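Local atomic coordinates of acetyl xylan esterase (Paenibacillus sp. R4, PDB entry 6AGQ), a protein that probably removes acetyl groups from acetylated xylan as a cold-active esterase with the alpha/beta-hydrolase fold. Residues A[6-9]-A[10-14]; A[184-187]-A[188-192]; A[211-214]-A[215-218]; A[247-250]-A[251-255]; A[307-310]-A[311-314]. All blocks are in the same frame, centred on the assembly; numbering follows the deposited sequence.

All five contacts are local: each closes a turn of helix or a bend within eight or nine consecutive residues, and they follow one another along the chain without nesting or crossing. Contact 1 forms the turn at the N-terminal end of the model. Contact 2 carries the chain from central strand 179-184 into helix 186-197. Contacts 3 and 4, at the start of helix 214-219 and the end of helix 243-251, touch through His213 N and Asp254 OD1, 2.8 Å apart. Tyr14 OH of contact 1 reaches His213 NE2 of contact 3, and Leu192 of contact 2 packs on Cys212. Contact 5 opens the C-terminal helix, its nearest atoms about 17 Å from contact 4.

Contact 1. Residues A[6-9]-A[10-14]; sequences MPLS and QLQDY
Met6 lies over the Tyr14 ring in a Met-aromatic contact, formed where the short helix 8-11 runs into a type I beta turn from Leu11 to Tyr14. The evidence is the position of Met6 SD, 4.4 Å from the centroid of the Tyr14 ring and 19° off its normal, displaced toward the rim of that face. The two side chains cross at about a right angle, and Met6 CE approaches Tyr14 CB to 3.7 Å. A stretched thioether makes the span possible: CG is anti to the backbone N (chi1 -161°) and the later torsions are also near 180°. On the way, Met6 SD passes Leu11 CD2 at 4.0 Å.

Backbone bonds form the next shell. Leu11 N donates to the carbonyl of the N-cap residue, Pro7 O, at 3.0 Å, while Gln12 N adds a weak bond to Leu8 O. Tyr14 N to Leu11 O, 3.1 Å, then closes the turn that presents the ring to the sulfur. Further out, the buried Leu11 packs on Pro279, Ser280 and Phe283 of helix 279-286, and Tyr14 OH bonds to His213. At the start of the helix, Gln10 OE1 rests against the proline ring, 3.6 Å from Pro7 CD.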
loop_
_atom_site.group_PDB
_atom_site.type_symbol
_atom_site.label_atom_id
_atom_site.label_comp_id
_atom_site.label_asym_id
_atom_site.label_seq_id
_atom_site.Cartn_x
_atom_site.Cartn_y
_atom_site.Cartn_z
ATOM N N MET A 6 -21.572 -11.098 2.429
ATOM C CA MET A 6 -22.825 -11.897 2.627
ATOM C C MET A 6 -22.502 -13.115 3.504
ATOM O O MET A 6 -21.633 -13.894 3.117
ATOM C CB MET A 6 -23.397 -12.346 1.258
ATOM C CG MET A 6 -24.871 -12.765 1.270
ATOM S SD MET A 6 -25.510 -13.265 -0.356
ATOM C CE MET A 6 -27.103 -13.936 0.071
ATOM N N PRO A 7 -23.176 -13.281 4.680
ATOM C CA PRO A 7 -22.862 -14.391 5.624
ATOM C C PRO A 7 -23.182 -15.808 5.083
ATOM O O PRO A 7 -24.079 -15.958 4.267
ATOM C CB PRO A 7 -23.749 -14.079 6.836
ATOM C CG PRO A 7 -24.915 -13.321 6.266
ATOM C CD PRO A 7 -24.324 -12.482 5.159
ATOM N N LEU A 8 -22.474 -16.831 5.561
ATOM C CA LEU A 8 -22.561 -18.187 4.983
ATOM C C LEU A 8 -23.973 -18.794 4.870
ATOM O O LEU A 8 -24.292 -19.395 3.842
ATOM C CB LEU A 8 -21.625 -19.165 5.719
ATOM C CG LEU A 8 -21.497 -20.594 5.150
ATOM C CD1 LEU A 8 -20.983 -20.541 3.719
ATOM C CD2 LEU A 8 -20.602 -21.487 6.016
ATOM N N SER A 9 -24.849 -18.669 5.862
ATOM C CA SER A 9 -26.152 -19.393 5.702
ATOM C C SER A 9 -27.077 -18.715 4.663
ATOM O O SER A 9 -27.878 -19.390 4.002
ATOM C CB SER A 9 -26.857 -19.641 7.031
ATOM O OG SER A 9 -27.711 -18.569 7.325
ATOM N N GLN A 10 -26.925 -17.400 4.506
ATOM C CA GLN A 10 -27.539 -16.691 3.392
ATOM C C GLN A 10 -26.868 -17.024 2.048
ATOM O O GLN A 10 -27.567 -17.053 1.063
ATOM C CB GLN A 10 -27.570 -15.142 3.606
ATOM C CG GLN A 10 -28.743 -14.641 4.450
ATOM C CD GLN A 10 -28.618 -13.177 4.847
ATOM O OE1 GLN A 10 -27.795 -12.425 4.297
ATOM N NE2 GLN A 10 -29.440 -12.761 5.805
ATOM N N LEU A 11 -25.537 -17.209 1.993
ATOM C CA LEU A 11 -24.862 -17.610 0.737
ATOM C C LEU A 11 -25.539 -18.829 0.137
ATOM O O LEU A 11 -25.808 -18.821 -1.043
ATOM C CB LEU A 11 -23.351 -17.900 0.923
ATOM C CG LEU A 11 -22.436 -16.651 0.920
ATOM C CD1 LEU A 11 -20.980 -16.947 1.238
ATOM C CD2 LEU A 11 -22.541 -15.888 -0.388
ATOM N N GLN A 12 -25.892 -19.823 0.955
ATOM C CA GLN A 12 -26.388 -21.108 0.449
ATOM C C GLN A 12 -27.914 -21.208 0.215
ATOM O O GLN A 12 -28.403 -22.176 -0.367
ATOM C CB GLN A 12 -25.848 -22.285 1.303
ATOM C CG GLN A 12 -26.015 -22.240 2.811
ATOM C CD GLN A 12 -25.335 -23.415 3.521
ATOM O OE1 GLN A 12 -24.447 -23.218 4.357
ATOM N NE2 GLN A 12 -25.755 -24.641 3.191
ATOM N N ASP A 13 -28.661 -20.207 0.631
ATOM C CA ASP A 13 -30.044 -20.031 0.174
ATOM C C ASP A 13 -30.090 -19.035 -0.990
ATOM O O ASP A 13 -31.197 -18.657 -1.421
ATOM C CB ASP A 13 -30.924 -19.429 1.284
ATOM C CG ASP A 13 -31.166 -20.367 2.477
ATOM O OD1 ASP A 13 -30.809 -21.572 2.446
ATOM O OD2 ASP A 13 -31.746 -19.847 3.466
ATOM N N TYR A 14 -28.916 -18.572 -1.469
ATOM C CA TYR A 14 -28.842 -17.478 -2.450
ATOM C C TYR A 14 -29.047 -18.019 -3.858
ATOM O O TYR A 14 -28.180 -18.671 -4.431
ATOM C CB TYR A 14 -27.531 -16.676 -2.360
ATOM C CG TYR A 14 -27.500 -15.463 -3.288
ATOM C CD1 TYR A 14 -28.550 -14.539 -3.321
ATOM C CD2 TYR A 14 -26.416 -15.240 -4.141
ATOM C CE1 TYR A 14 -28.513 -13.428 -4.168
ATOM C CE2 TYR A 14 -26.374 -14.138 -4.990
ATOM C CZ TYR A 14 -27.402 -13.235 -5.020
ATOM O OH TYR A 14 -27.336 -12.149 -5.921
#

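Contact 2. Residues A[184-187]-A[188-192]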
loop_
_atom_site.group_PDB
_atom_site.type_symbol
_atom_site.label_atom_id
_atom_site.label_comp_id
_atom_site.label_asym_id
_atom_site.label_seq_id
_atom_site.Cartn_x
_atom_site.Cartn_y
_atom_site.Cartn_z
ATOM N N GLY A 184 -9.801 -23.601 -12.895
ATOM C CA GLY A 184 -9.918 -22.536 -11.930
ATOM C C GLY A 184 -10.186 -21.160 -12.540
ATOM O O GLY A 184 -9.582 -20.765 -13.547
ATOM N N SER A 185 -11.079 -20.430 -11.893
ATOM C CA SER A 185 -11.414 -19.082 -12.255
ATOM C C SER A 185 -12.045 -18.905 -13.648
ATOM O O SER A 185 -13.103 -19.440 -13.863
ATOM C CB SER A 185 -10.261 -18.156 -12.017
ATOM O OG SER A 185 -10.836 -16.837 -12.093
ATOM N N GLN A 186 -11.470 -18.164 -14.589
ATOM C CA GLN A 186 -11.938 -18.324 -15.949
ATOM C C GLN A 186 -12.117 -19.833 -16.303
ATOM O O GLN A 186 -13.069 -20.180 -16.955
ATOM C CB GLN A 186 -10.972 -17.729 -16.934
ATOM C CG GLN A 186 -11.362 -17.884 -18.400
ATOM C CD GLN A 186 -10.347 -17.198 -19.318
ATOM O OE1 GLN A 186 -10.659 -16.208 -19.958
ATOM N NE2 GLN A 186 -9.108 -17.712 -19.348
ATOM N N GLY A 187 -11.159 -20.661 -15.922
ATOM C CA GLY A 187 -11.187 -22.108 -16.210
ATOM C C GLY A 187 -12.486 -22.737 -15.750
ATOM O O GLY A 187 -13.000 -23.589 -16.425
ATOM N N GLY A 188 -12.962 -22.315 -14.566
ATOM C CA GLY A 188 -14.133 -22.827 -13.893
ATOM C C GLY A 188 -15.368 -22.377 -14.582
ATOM O O GLY A 188 -16.272 -23.167 -14.792
ATOM N N GLY A 189 -15.394 -21.098 -14.982
ATOM C CA GLY A 189 -16.437 -20.597 -15.896
ATOM C C GLY A 189 -16.525 -21.346 -17.207
ATOM O O GLY A 189 -17.652 -21.685 -17.670
ATOM N N LEU A 190 -15.367 -21.598 -17.850
ATOM C CA LEU A 190 -15.355 -22.414 -19.066
ATOM C C LEU A 190 -15.843 -23.832 -18.862
ATOM O O LEU A 190 -16.436 -24.360 -19.787
ATOM C CB LEU A 190 -13.958 -22.479 -19.828
ATOM C CG LEU A 190 -13.384 -21.061 -20.138
ATOM C CD1 LEU A 190 -12.080 -21.026 -20.915
ATOM C CD2 LEU A 190 -14.437 -20.233 -20.865
ATOM N N ALA A 191 -15.523 -24.489 -17.748
ATOM C CA ALA A 191 -16.052 -25.834 -17.495
ATOM C C ALA A 191 -17.572 -25.797 -17.222
ATOM O O ALA A 191 -18.260 -26.770 -17.556
ATOM C CB ALA A 191 -15.376 -26.517 -16.313
ATOM N N LEU A 192 -18.100 -24.765 -16.590
ATOM C CA LEU A 192 -19.589 -24.671 -16.454
ATOM C C LEU A 192 -20.220 -24.484 -17.867
ATOM O O LEU A 192 -21.290 -25.037 -18.163
ATOM C CB LEU A 192 -20.018 -23.504 -15.528
ATOM C CG LEU A 192 -19.704 -23.594 -14.032
ATOM C CD1 LEU A 192 -20.155 -22.326 -13.320
ATOM C CD2 LEU A 192 -20.366 -24.781 -13.370
#
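Gln186 and Leu190 run alongside each other in the same direction, one turn apart in the helix that begins within a probable nucleophile elbow (Gly183, Ser185, Gly187). The aliphatic part of the glutamine does the touching: Gln186 CG is 4.1 Å from Leu190 CD1. Its chain is extended, CG anti to the backbone N (chi1 178°), which carries the amide past the leucine to Tyr154, Gln123 and the carbonyl of His93. Leu190 CG also sits 3.3 Å from Gln186 O, whose bond from Leu190 N is 2.8 Å.

Ser185, at the N-cap, has the strained backbone expected of an elbow (phi 63°, psi -119°). Its side chain turns from the helix, and OG bonds to His303 NE2, in keeping with a probable nucleophile. Ser185 O receives Gly189 N at 3.0 Å and, weakly, Gly188 N. Glycine at position 187 is understandable, since a beta carbon there would clash with Gly184 N.

This turn begins helix 186-197 of the beta-alpha-beta unit whose strands are 179-184 and 203-207. Leu190 packs on Val157, Tyr158 and Cys161 of helix 153-170, and Ser185 is backbone-bonded to Val207 at the end of the next strand.

Contact 3. Residues A[211-214]-A[215-218]; sequences LCHF and RRSV
Arg216 lays its CB over the centre of the His213 imidazole, a CH-pi contact at the first turn of helix 214-219. That carbon, Arg216 CB, is 3.7 Å from the centroid of the His213 ring and 13° off the normal. With CG anti to the backbone N (chi1 -174°) and the chain stretched out to NE, Arg216 CD lies 3.6 Å from His213 CD2 at the ring's margin, and the guanidinium plane ends 25° from that of the imidazole. Arg216 NE is then taken up by Ser280 OG.

The tight part centres on His213 O, the carbonyl of the N-cap residue. Ser217 N donates to it almost straight at 3.1 Å, lying in the carbonyl plane, and Arg216 N adds a weak bond. Ser217 OG, set beside its own backbone N, comes within 3.1 Å of Cys212 O. One residue on, Val218 N bonds to Phe214 O, and Val218 CG2 packs against that same oxygen at 3.4 Å.

The solvent side is looser. Arg215 is exposed and bends away at its third torsion, touching the preceding segment through little more than CB, 3.7 Å from Phe214 C, while its NH1 forms a salt bridge with Glu243.

On its buried side the turn meets three helices: Phe214 packs on Ile229 of helix 226-236 and Leu250 of helix 243-251, and His213 on Thr281 and Ala284 of helix 279-286.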
loop_
_atom_site.group_PDB
_atom_site.type_symbol
_atom_site.label_atom_id
_atom_site.label_comp_id
_atom_site.label_asym_id
_atom_site.label_seq_id
_atom_site.Cartn_x
_atom_site.Cartn_y
_atom_site.Cartn_z
ATOM N N LEU A 211 -16.851 -15.419 -14.597
ATOM C CA LEU A 211 -17.951 -15.380 -15.585
ATOM C C LEU A 211 -19.316 -15.793 -15.022
ATOM O O LEU A 211 -20.155 -16.339 -15.755
ATOM C CB LEU A 211 -17.666 -16.226 -16.850
ATOM C CG LEU A 211 -16.221 -16.136 -17.390
ATOM C CD1 LEU A 211 -15.818 -17.259 -18.356
ATOM C CD2 LEU A 211 -16.020 -14.768 -18.018
ATOM N N CYS A 212 -19.567 -15.493 -13.751
ATOM C CA CYS A 212 -20.851 -15.827 -13.107
ATOM C C CYS A 212 -21.439 -14.554 -12.529
ATOM O O CYS A 212 -20.730 -13.716 -11.980
ATOM C CB CYS A 212 -20.730 -16.871 -11.981
ATOM S SG CYS A 212 -20.098 -18.523 -12.486
ATOM N N HIS A 213 -22.760 -14.476 -12.624
ATOM C CA HIS A 213 -23.560 -13.423 -12.092
ATOM C C HIS A 213 -22.967 -12.040 -12.358
ATOM O O HIS A 213 -22.675 -11.310 -11.405
ATOM C CB HIS A 213 -23.801 -13.745 -10.599
ATOM C CG HIS A 213 -24.996 -13.063 -10.023
ATOM N ND1 HIS A 213 -25.920 -12.391 -10.801
ATOM C CD2 HIS A 213 -25.438 -12.968 -8.746
ATOM C CE1 HIS A 213 -26.863 -11.880 -10.022
ATOM N NE2 HIS A 213 -26.585 -12.205 -8.770
ATOM N N PHE A 214 -22.748 -11.731 -13.651
ATOM C CA PHE A 214 -22.012 -10.516 -14.096
ATOM C C PHE A 214 -22.381 -9.168 -13.452
ATOM O O PHE A 214 -21.510 -8.387 -13.089
ATOM C CB PHE A 214 -22.085 -10.327 -15.603
ATOM C CG PHE A 214 -21.164 -11.247 -16.393
ATOM C CD1 PHE A 214 -19.785 -11.040 -16.401
ATOM C CD2 PHE A 214 -21.686 -12.290 -17.142
ATOM C CE1 PHE A 214 -18.938 -11.850 -17.132
ATOM C CE2 PHE A 214 -20.855 -13.114 -17.869
ATOM C CZ PHE A 214 -19.472 -12.893 -17.864
ATOM N N ARG A 215 -23.652 -8.856 -13.398
ATOM C CA ARG A 215 -24.091 -7.573 -12.906
ATOM C C ARG A 215 -23.793 -7.409 -11.403
ATOM O O ARG A 215 -23.456 -6.338 -10.952
ATOM C CB ARG A 215 -25.567 -7.405 -13.184
ATOM C CG ARG A 215 -26.073 -5.987 -12.932
ATOM C CD ARG A 215 -27.590 -6.002 -12.817
ATOM N NE ARG A 215 -28.214 -6.046 -14.136
ATOM C CZ ARG A 215 -28.438 -4.974 -14.895
ATOM N NH1 ARG A 215 -28.089 -3.722 -14.518
ATOM N NH2 ARG A 215 -29.009 -5.160 -16.059
ATOM N N ARG A 216 -23.827 -8.483 -10.651
ATOM C CA ARG A 216 -23.432 -8.425 -9.248
ATOM C C ARG A 216 -21.906 -8.309 -9.059
ATOM O O ARG A 216 -21.435 -7.489 -8.277
ATOM C CB ARG A 216 -24.006 -9.585 -8.467
ATOM C CG ARG A 216 -23.735 -9.459 -6.977
ATOM C CD ARG A 216 -24.346 -10.608 -6.189
ATOM N NE ARG A 216 -23.811 -10.598 -4.831
ATOM C CZ ARG A 216 -24.244 -9.810 -3.829
ATOM N NH1 ARG A 216 -23.628 -9.860 -2.653
ATOM N NH2 ARG A 216 -25.274 -8.981 -3.976
ATOM N N SER A 217 -21.150 -9.144 -9.749
ATOM C CA SER A 217 -19.697 -9.042 -9.759
ATOM C C SER A 217 -19.277 -7.598 -9.942
ATOM O O SER A 217 -18.535 -7.065 -9.121
ATOM C CB SER A 217 -19.147 -9.879 -10.864
ATOM O OG SER A 217 -19.505 -11.233 -10.659
ATOM N N VAL A 218 -19.789 -6.950 -10.983
ATOM C CA VAL A 218 -19.434 -5.561 -11.277
ATOM C C VAL A 218 -19.869 -4.565 -10.211
ATOM O O VAL A 218 -19.058 -3.803 -9.744
ATOM C CB VAL A 218 -20.007 -5.116 -12.640
ATOM C CG1 VAL A 218 -19.864 -3.604 -12.823
ATOM C CG2 VAL A 218 -19.292 -5.850 -13.786
#

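Contact 4. Residues A[247-250]-A[251-255]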
loop_
_atom_site.group_PDB
_atom_site.type_symbol
_atom_site.label_atom_id
_atom_site.label_comp_id
_atom_site.label_asym_id
_atom_site.label_seq_id
_atom_site.Cartn_x
_atom_site.Cartn_y
_atom_site.Cartn_z
ATOM N N TYR A 247 -25.408 -5.874 -20.211
ATOM C CA TYR A 247 -25.724 -7.043 -19.396
ATOM C C TYR A 247 -26.579 -8.058 -20.136
ATOM O O TYR A 247 -26.538 -9.247 -19.799
ATOM C CB TYR A 247 -26.334 -6.655 -18.033
ATOM C CG TYR A 247 -25.315 -5.925 -17.158
ATOM C CD1 TYR A 247 -24.173 -6.577 -16.697
ATOM C CD2 TYR A 247 -25.440 -4.582 -16.855
ATOM C CE1 TYR A 247 -23.217 -5.932 -15.927
ATOM C CE2 TYR A 247 -24.477 -3.921 -16.090
ATOM C CZ TYR A 247 -23.401 -4.601 -15.603
ATOM O OH TYR A 247 -22.420 -3.954 -14.862
ATOM N N ARG A 248 -27.359 -7.642 -21.122
ATOM C CA ARG A 248 -28.028 -8.641 -21.973
ATOM C C ARG A 248 -27.004 -9.404 -22.854
ATOM O O ARG A 248 -27.122 -10.592 -22.998
ATOM C CB ARG A 248 -29.149 -8.020 -22.808
ATOM C CG ARG A 248 -29.629 -8.918 -23.946
ATOM C CD ARG A 248 -30.890 -8.382 -24.582
ATOM N NE ARG A 248 -30.615 -7.136 -25.308
ATOM C CZ ARG A 248 -30.973 -5.904 -24.921
ATOM N NH1 ARG A 248 -30.655 -4.861 -25.693
ATOM N NH2 ARG A 248 -31.642 -5.689 -23.785
ATOM N N THR A 249 -25.982 -8.736 -23.396
ATOM C CA THR A 249 -24.850 -9.447 -24.076
ATOM C C THR A 249 -24.263 -10.501 -23.152
ATOM O O THR A 249 -24.130 -11.648 -23.552
ATOM C CB THR A 249 -23.713 -8.494 -24.509
ATOM O OG1 THR A 249 -24.213 -7.607 -25.482
ATOM C CG2 THR A 249 -22.476 -9.219 -25.112
ATOM N N LEU A 250 -23.963 -10.118 -21.919
ATOM C CA LEU A 250 -23.244 -10.986 -20.984
ATOM C C LEU A 250 -24.087 -12.152 -20.443
ATOM O O LEU A 250 -23.523 -13.229 -20.059
ATOM C CB LEU A 250 -22.650 -10.141 -19.846
ATOM C CG LEU A 250 -21.546 -9.112 -20.267
ATOM C CD1 LEU A 250 -21.171 -8.122 -19.151
ATOM C CD2 LEU A 250 -20.292 -9.808 -20.720
ATOM N N SER A 251 -25.430 -11.976 -20.439
ATOM C CA SER A 251 -26.323 -13.032 -19.944
ATOM C C SER A 251 -26.229 -14.384 -20.727
ATOM O O SER A 251 -26.340 -15.460 -20.155
ATOM C CB SER A 251 -27.791 -12.492 -19.935
ATOM O OG SER A 251 -28.255 -12.312 -21.308
ATOM N N TYR A 252 -25.999 -14.307 -22.028
ATOM C CA TYR A 252 -25.743 -15.492 -22.880
ATOM C C TYR A 252 -24.529 -16.308 -22.471
ATOM O O TYR A 252 -24.459 -17.490 -22.808
ATOM C CB TYR A 252 -25.599 -15.086 -24.348
ATOM C CG TYR A 252 -26.893 -14.564 -24.937
ATOM C CD1 TYR A 252 -27.847 -15.443 -25.474
ATOM C CD2 TYR A 252 -27.178 -13.202 -24.946
ATOM C CE1 TYR A 252 -29.040 -14.959 -26.007
ATOM C CE2 TYR A 252 -28.362 -12.718 -25.483
ATOM C CZ TYR A 252 -29.284 -13.588 -26.005
ATOM O OH TYR A 252 -30.480 -13.089 -26.506
ATOM N N PHE A 253 -23.613 -15.692 -21.726
ATOM C CA PHE A 253 -22.353 -16.311 -21.342
ATOM C C PHE A 253 -22.239 -16.525 -19.835
ATOM O O PHE A 253 -21.183 -16.978 -19.323
ATOM C CB PHE A 253 -21.200 -15.449 -21.864
ATOM C CG PHE A 253 -21.352 -15.107 -23.248
ATOM C CD1 PHE A 253 -20.957 -16.004 -24.231
ATOM C CD2 PHE A 253 -21.947 -13.913 -23.620
ATOM C CE1 PHE A 253 -21.196 -15.727 -25.560
ATOM C CE2 PHE A 253 -22.209 -13.641 -24.934
ATOM C CZ PHE A 253 -21.781 -14.523 -25.901
ATOM N N ASP A 254 -23.316 -16.239 -19.107
ATOM C CA ASP A 254 -23.264 -16.212 -17.653
ATOM C C ASP A 254 -23.326 -17.645 -17.084
ATOM O O ASP A 254 -24.279 -18.383 -17.318
ATOM C CB ASP A 254 -24.377 -15.348 -17.076
ATOM C CG ASP A 254 -24.129 -14.947 -15.616
ATOM O OD1 ASP A 254 -23.878 -15.835 -14.755
ATOM O OD2 ASP A 254 -24.201 -13.729 -15.331
ATOM N N GLY A 255 -22.307 -18.013 -16.310
ATOM C CA GLY A 255 -22.253 -19.346 -15.693
ATOM C C GLY A 255 -23.476 -19.745 -14.863
ATOM O O GLY A 255 -23.812 -20.912 -14.791
#
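Ser251 turns back onto Arg248, its OG donating to Arg248 O at 2.7 Å from 21° outside the carbonyl plane, where helix 243-251 runs out. The hydroxyl gets there by taking the crowded position between its backbone N and carbonyl carbon (chi1 69°). The backbone bonds here are weaker: Ser251 N reaches Tyr247 O at 3.0 Å with a bent N-H, and Arg248 O only weakly. With an alanine in place of Ser251, Arg248 O would probably be left with little more than that weak bond.

Tyr252 follows, its ring edge toward Thr249 O, which lies in the ring plane, and its CD2 is 3.3 Å from Arg248 O. The phenol oxygen is held by Asp23. Phe253 offers an edge to the same Thr249 O, 3.1 Å from its CE2, while Tyr252 CB lies over one of its faces, toward the rim. Phe253 N bonds to Leu250 O at 3.0 Å from above the carbonyl plane, 56° out of it.

Asp254 ends the type I turn begun at Ser251, its N bonded to Ser251 O at 3.3 Å. At the N-cap of helix 255-259, its OD1 accepts Met256 N and also His213 N, while OD2 accepts Phe214 N. Gly255 is backbone-bonded to Leu211. The bend joins helices 243-251 and 255-259 beside the start of helix 214-219, with Phe253 packed on Tyr154 and Lys155 of helix 153-170.

Contact 5. Residues A[307-310]-A[311-314]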
loop_
_atom_site.group_PDB
_atom_site.type_symbol
_atom_site.label_atom_id
_atom_site.label_comp_id
_atom_site.label_asym_id
_atom_site.label_seq_id
_atom_site.Cartn_x
_atom_site.Cartn_y
_atom_site.Cartn_z
ATOM N N PRO A 307 -3.568 -25.953 -2.558
ATOM C CA PRO A 307 -2.808 -27.245 -2.575
ATOM C C PRO A 307 -3.608 -28.498 -2.170
ATOM O O PRO A 307 -3.525 -29.512 -2.831
ATOM C CB PRO A 307 -1.622 -26.994 -1.601
ATOM C CG PRO A 307 -1.583 -25.507 -1.333
ATOM C CD PRO A 307 -2.735 -24.832 -2.059
ATOM N N PHE A 308 -4.367 -28.379 -1.087
ATOM C CA PHE A 308 -5.389 -29.387 -0.578
ATOM C C PHE A 308 -6.519 -29.771 -1.524
ATOM O O PHE A 308 -7.128 -30.839 -1.341
ATOM C CB PHE A 308 -6.079 -28.874 0.707
ATOM C CG PHE A 308 -6.251 -27.369 0.718
ATOM C CD1 PHE A 308 -7.365 -26.768 0.139
ATOM C CD2 PHE A 308 -5.238 -26.550 1.217
ATOM C CE1 PHE A 308 -7.498 -25.368 0.118
ATOM C CE2 PHE A 308 -5.348 -25.168 1.169
ATOM C CZ PHE A 308 -6.493 -24.578 0.624
ATOM N N HIS A 309 -6.839 -28.912 -2.502
ATOM C CA HIS A 309 -7.999 -29.185 -3.355
ATOM C C HIS A 309 -7.732 -30.316 -4.333
ATOM O O HIS A 309 -8.653 -31.033 -4.715
ATOM C CB HIS A 309 -8.518 -27.954 -4.111
ATOM C CG HIS A 309 -9.897 -28.171 -4.652
ATOM N ND1 HIS A 309 -10.963 -28.501 -3.837
ATOM C CD2 HIS A 309 -10.375 -28.191 -5.923
ATOM C CE1 HIS A 309 -12.043 -28.712 -4.583
ATOM N NE2 HIS A 309 -11.707 -28.551 -5.854
ATOM N N GLU A 310 -6.470 -30.496 -4.694
ATOM C CA GLU A 310 -6.084 -31.453 -5.704
ATOM C C GLU A 310 -6.504 -32.854 -5.300
ATOM O O GLU A 310 -7.144 -33.568 -6.079
ATOM C CB GLU A 310 -4.576 -31.364 -5.969
ATOM C CG GLU A 310 -4.219 -31.646 -7.412
ATOM C CD GLU A 310 -4.500 -30.476 -8.359
ATOM O OE1 GLU A 310 -5.315 -29.587 -8.028
ATOM O OE2 GLU A 310 -3.888 -30.444 -9.445
ATOM N N GLU A 311 -6.167 -33.206 -4.064
ATOM C CA GLU A 311 -6.640 -34.413 -3.441
ATOM C C GLU A 311 -8.164 -34.548 -3.402
ATOM O O GLU A 311 -8.679 -35.629 -3.567
ATOM C CB GLU A 311 -6.147 -34.477 -1.990
ATOM C CG GLU A 311 -6.453 -35.801 -1.275
ATOM C CD GLU A 311 -5.788 -35.929 0.102
ATOM O OE1 GLU A 311 -6.471 -36.481 1.019
ATOM O OE2 GLU A 311 -4.599 -35.494 0.259
ATOM N N ALA A 312 -8.869 -33.481 -3.077
ATOM C CA ALA A 312 -10.323 -33.517 -3.011
ATOM C C ALA A 312 -10.917 -33.906 -4.409
ATOM O O ALA A 312 -11.896 -34.641 -4.489
ATOM C CB ALA A 312 -10.842 -32.149 -2.560
ATOM N N MET A 313 -10.298 -33.398 -5.490
ATOM C CA MET A 313 -10.737 -33.665 -6.872
ATOM C C MET A 313 -10.407 -35.102 -7.302
ATOM O O MET A 313 -11.245 -35.800 -7.864
ATOM C CB MET A 313 -10.122 -32.694 -7.836
ATOM C CG MET A 313 -10.642 -31.304 -7.634
ATOM S SD MET A 313 -9.956 -30.256 -8.907
ATOM C CE MET A 313 -8.273 -29.970 -8.390
ATOM N N MET A 314 -9.219 -35.545 -6.943
ATOM C CA MET A 314 -8.814 -36.935 -7.125
ATOM C C MET A 314 -9.795 -37.897 -6.526
ATOM O O MET A 314 -10.232 -38.763 -7.241
ATOM C CB MET A 314 -7.394 -37.177 -6.633
ATOM C CG MET A 314 -6.349 -36.464 -7.474
ATOM S SD MET A 314 -4.728 -36.643 -6.711
ATOM C CE MET A 314 -3.731 -35.390 -7.525
HETATM O O HOH W 1 -3.683 -31.920 -2.522
#
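The His309 imidazole is met obliquely by Met313 and Ala312. Met313 CG is 3.4 Å from His309 NE2, and Met313 SD stands 4.5 Å from the centroid of the His309 ring, 59° off the normal. Ala312 CB approaches His309 ND1 at 3.9 Å, and that nitrogen is bonded to Tyr298 OH. With an alanine at His309, Tyr298 OH would lose this partner and a gap would probably open beside Met313 CG and SD. The Phe308 ring meets Tyr301 edge-to-face.

The Glu310 carboxylate has Met313 CE 3.0 Å from its OE1, a tight and probably strained approach with no bond implied, while OE2 bonds to Gln107. Met313 turns its methyl to that side by bending at the last torsion (chi3 -76°). These residues open the C-terminal helix, 309-320, of the alpha/beta-hydrolase fold, which packs against strand 203-207 through His309 on Val207 and Met313 on Leu205.

Regular helix bonds run from Met313 N to His309 O and from Met314 N to Glu310 O, each 3.0 Å. Met314 has an extended chain; its CE lies 3.8 Å from Glu310 CG, and the side chain also packs on Gln107 and Trp108 of helix 106-110. Pro307 and Phe308 pack on Tyr101 of a second subunit, and Glu311 OE2 makes a weak hydrogen bond to Tyr50 OH of that subunit.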